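Local coordinates for aminoglycoside phosphotransferase (Alicyclobacillus acidocaldarius subsp. acidocaldarius, PDB 4PDY), which probably transfers phosphate groups, as expected for a member of the kinase-like aminoglycoside phosphotransferase family, at residues A[219-224]-A[247-252]. Sequence-based numbering, arbitrary orientation.
Sequences GGWCHL and ARPAPR
W221 and P249 pack side by side where strands 221-222 and 248-249 form a small antiparallel sheet in the kinase-like fold. The first strand runs into H223-L224-D225, consistent with the HxD motif of the catalytic loop in this family. The proline lies over one indole face. Its CD sits 3.8 Å from the centroid of the five-membered ring and 14° off the ring normal, a CH-pi contact. A247 meets the same ring differently: its CB lies in the ring plane at the edge, 3.9 Å from W221 CE3. The indole CG is anti to the carbonyl carbon (chi1 -69°), which lays the ring over the backbone of R248, with R248 CA above the same face as the proline, toward the rim. W221 NE1 is hydrogen-bonded to F141 O, which helps fix the ring.

C222 and R248 form the hydrogen-bonded pair. C222 N donates to R248 O at 3.0 Å, tilted from the carbonyl plane, and R248 N returns a bond to C222 O. A third bond, A250 N to G220 O, continues the pairing. Beyond the strand, D255 accepts hydrogen bonds from the backbone N of both H223 and L224. C222 and R248 project from the same sheet face. There L224 crosses the extended arginine chain at about a right angle. The methyl L224 CD1 lies over one face of the R248 guanidinium, toward its rim, 3.5 Å from R248 NE.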
ATOM      1  N   GLY A 219       1.813  19.288   0.944  1.00 19.67           N
ATOM      2  CA  GLY A 219       2.548  18.195   1.515  1.00 19.16           C
ATOM      3  C   GLY A 219       1.638  17.265   2.277  1.00 18.58           C
ATOM      4  O   GLY A 219       0.428  17.215   2.055  1.00 19.59           O
ATOM      5  N   GLY A 220       2.238  16.516   3.180  1.00 16.43           N
ATOM      6  CA  GLY A 220       1.570  15.409   3.811  1.00 14.16           C
ATOM      7  C   GLY A 220       2.098  14.160   3.149  1.00 11.73           C
ATOM      8  O   GLY A 220       2.145  14.043   1.907  1.00 12.23           O
ATOM      9  N   TRP A 221       2.544  13.213   3.981  1.00 10.85           N
ATOM     10  CA  TRP A 221       3.103  11.966   3.500  1.00 10.86           C
ATOM     11  C   TRP A 221       2.039  10.891   3.395  1.00  8.79           C
ATOM     12  O   TRP A 221       1.105  10.836   4.204  1.00 11.73           O
ATOM     13  CB  TRP A 221       4.193  11.487   4.462  1.00 10.55           C
ATOM     14  CG  TRP A 221       5.423  12.315   4.494  1.00 10.37           C
ATOM     15  CD1 TRP A 221       5.509  13.687   4.508  1.00 11.18           C
ATOM     16  CD2 TRP A 221       6.769  11.834   4.577  1.00 11.17           C
ATOM     17  NE1 TRP A 221       6.830  14.080   4.562  1.00 12.73           N
ATOM     18  CE2 TRP A 221       7.622  12.961   4.585  1.00 11.81           C
ATOM     19  CE3 TRP A 221       7.343  10.553   4.599  1.00 12.56           C
ATOM     20  CZ2 TRP A 221       9.012  12.840   4.656  1.00 13.05           C
ATOM     21  CZ3 TRP A 221       8.710  10.437   4.649  1.00 14.75           C
ATOM     22  CH2 TRP A 221       9.534  11.571   4.693  1.00 14.59           C
ATOM     23  N   CYS A 222       2.210  10.010   2.427  1.00  9.33           N
ATOM     24  CA  CYS A 222       1.506   8.734   2.369  1.00  9.71           C
ATOM     25  C   CYS A 222       2.431   7.629   2.845  1.00 10.01           C
ATOM     26  O   CYS A 222       3.643   7.745   2.771  1.00 10.19           O
ATOM     27  CB  CYS A 222       1.015   8.406   0.949  1.00 10.37           C
ATOM     28  SG  CYS A 222      -0.478   9.268   0.443  1.00 13.00           S
ATOM     29  N   HIS A 223       1.815   6.556   3.347  1.00  8.83           N
ATOM     30  CA  HIS A 223       2.551   5.381   3.782  1.00  9.50           C
ATOM     31  C   HIS A 223       3.040   4.544   2.592  1.00  9.99           C
ATOM     32  O   HIS A 223       4.176   4.090   2.560  1.00  9.74           O
ATOM     33  CB  HIS A 223       1.642   4.555   4.690  1.00 10.24           C
ATOM     34  CG  HIS A 223       2.270   3.299   5.207  1.00 10.62           C
ATOM     35  ND1 HIS A 223       2.208   2.112   4.518  1.00  9.57           N
ATOM     36  CD2 HIS A 223       2.941   3.040   6.353  1.00 10.86           C
ATOM     37  CE1 HIS A 223       2.803   1.163   5.231  1.00 11.29           C
ATOM     38  NE2 HIS A 223       3.272   1.713   6.326  1.00 10.36           N
ATOM     39  N   LEU A 224       2.157   4.339   1.610  1.00 10.84           N
ATOM     40  CA  LEU A 224       2.504   3.709   0.322  1.00 12.00           C
ATOM     41  C   LEU A 224       2.929   2.244   0.397  1.00 11.21           C
ATOM     42  O   LEU A 224       3.481   1.707  -0.550  1.00 13.93           O
ATOM     43  CB  LEU A 224       3.533   4.530  -0.449  1.00 12.34           C
ATOM     44  CG  LEU A 224       3.098   5.977  -0.738  1.00 13.19           C
ATOM     45  CD1 LEU A 224       4.172   6.773  -1.464  1.00 14.89           C
ATOM     46  CD2 LEU A 224       1.790   6.009  -1.520  1.00 16.00           C
ATOM     47  N   ALA A 247       7.294   5.364   2.531  1.00  9.64           N
ATOM     48  CA  ALA A 247       6.552   6.583   2.820  1.00  9.78           C
ATOM     49  C   ALA A 247       7.278   7.787   2.232  1.00 10.29           C
ATOM     50  O   ALA A 247       8.505   7.844   2.264  1.00 11.50           O
ATOM     51  CB  ALA A 247       6.329   6.756   4.323  1.00  9.93           C
ATOM     52  N   ARG A 248       6.499   8.750   1.715  1.00 10.03           N
ATOM     53  CA  ARG A 248       7.063  10.000   1.159  1.00 10.94           C
ATOM     54  C   ARG A 248       5.911  10.970   0.969  1.00 11.08           C
ATOM     55  O   ARG A 248       4.765  10.566   1.015  1.00 10.19           O
ATOM     56  CB  ARG A 248       7.776   9.772  -0.170  1.00 13.06           C
ATOM     57  CG  ARG A 248       6.894   9.159  -1.219  1.00 15.34           C
ATOM     58  CD  ARG A 248       7.611   8.931  -2.545  1.00 23.39           C
ATOM     59  NE  ARG A 248       6.770   8.142  -3.443  1.00 27.50           N
ATOM     60  CZ  ARG A 248       5.848   8.647  -4.270  1.00 30.89           C
ATOM     61  NH1 ARG A 248       5.622   9.961  -4.335  1.00 37.03           N
ATOM     62  NH2 ARG A 248       5.134   7.827  -5.033  1.00 36.60           N
ATOM     63  N   PRO A 249       6.230  12.259   0.774  1.00 10.22           N
ATOM     64  CA  PRO A 249       5.183  13.201   0.432  1.00 10.45           C
ATOM     65  C   PRO A 249       4.448  12.719  -0.837  1.00 10.83           C
ATOM     66  O   PRO A 249       5.084  12.414  -1.856  1.00 12.13           O
ATOM     67  CB  PRO A 249       5.956  14.510   0.171  1.00 12.59           C
ATOM     68  CG  PRO A 249       7.199  14.382   1.001  1.00 12.12           C
ATOM     69  CD  PRO A 249       7.536  12.920   0.904  1.00 12.13           C
ATOM     70  N   ALA A 250       3.130  12.658  -0.776  1.00 11.30           N
ATOM     71  CA  ALA A 250       2.320  12.192  -1.902  1.00 11.38           C
ATOM     72  C   ALA A 250       0.873  12.522  -1.658  1.00 11.63           C
ATOM     73  O   ALA A 250       0.455  12.613  -0.502  1.00 12.66           O
ATOM     74  CB  ALA A 250       2.495  10.708  -2.118  1.00 13.15           C
ATOM     75  N   PRO A 251       0.077  12.692  -2.736  1.00 12.00           N
ATOM     76  CA  PRO A 251      -1.317  13.033  -2.530  1.00 12.27           C
ATOM     77  C   PRO A 251      -2.043  11.954  -1.742  1.00 11.31           C
ATOM     78  O   PRO A 251      -1.853  10.772  -1.998  1.00 11.36           O
ATOM     79  CB  PRO A 251      -1.862  13.144  -3.953  1.00 13.56           C
ATOM     80  CG  PRO A 251      -0.680  13.539  -4.776  1.00 16.37           C
ATOM     81  CD  PRO A 251       0.452  12.752  -4.159  1.00 13.80           C
ATOM     82  N   ARG A 252      -2.910  12.397  -0.841  1.00 11.07           N
ATOM     83  CA  ARG A 252      -3.678  11.508   0.009  1.00 10.41           C
ATOM     84  C   ARG A 252      -4.471  10.467  -0.772  1.00 11.34           C
ATOM     85  O   ARG A 252      -4.652   9.330  -0.314  1.00 12.33           O
ATOM     86  CB  ARG A 252      -4.579  12.327   0.926  1.00 11.87           C
ATOM     87  CG  ARG A 252      -5.210  11.522   2.032  1.00 12.05           C
ATOM     88  CD  ARG A 252      -5.884  12.373   3.078  1.00 11.85           C
ATOM     89  NE  ARG A 252      -7.158  12.917   2.588  1.00 11.91           N
ATOM     90  CZ  ARG A 252      -8.195  13.230   3.360  1.00 12.50           C
ATOM     91  NH1 ARG A 252      -8.132  13.059   4.685  1.00 11.57           N
ATOM     92  NH2 ARG A 252      -9.320  13.681   2.817  1.00 13.97           N
TER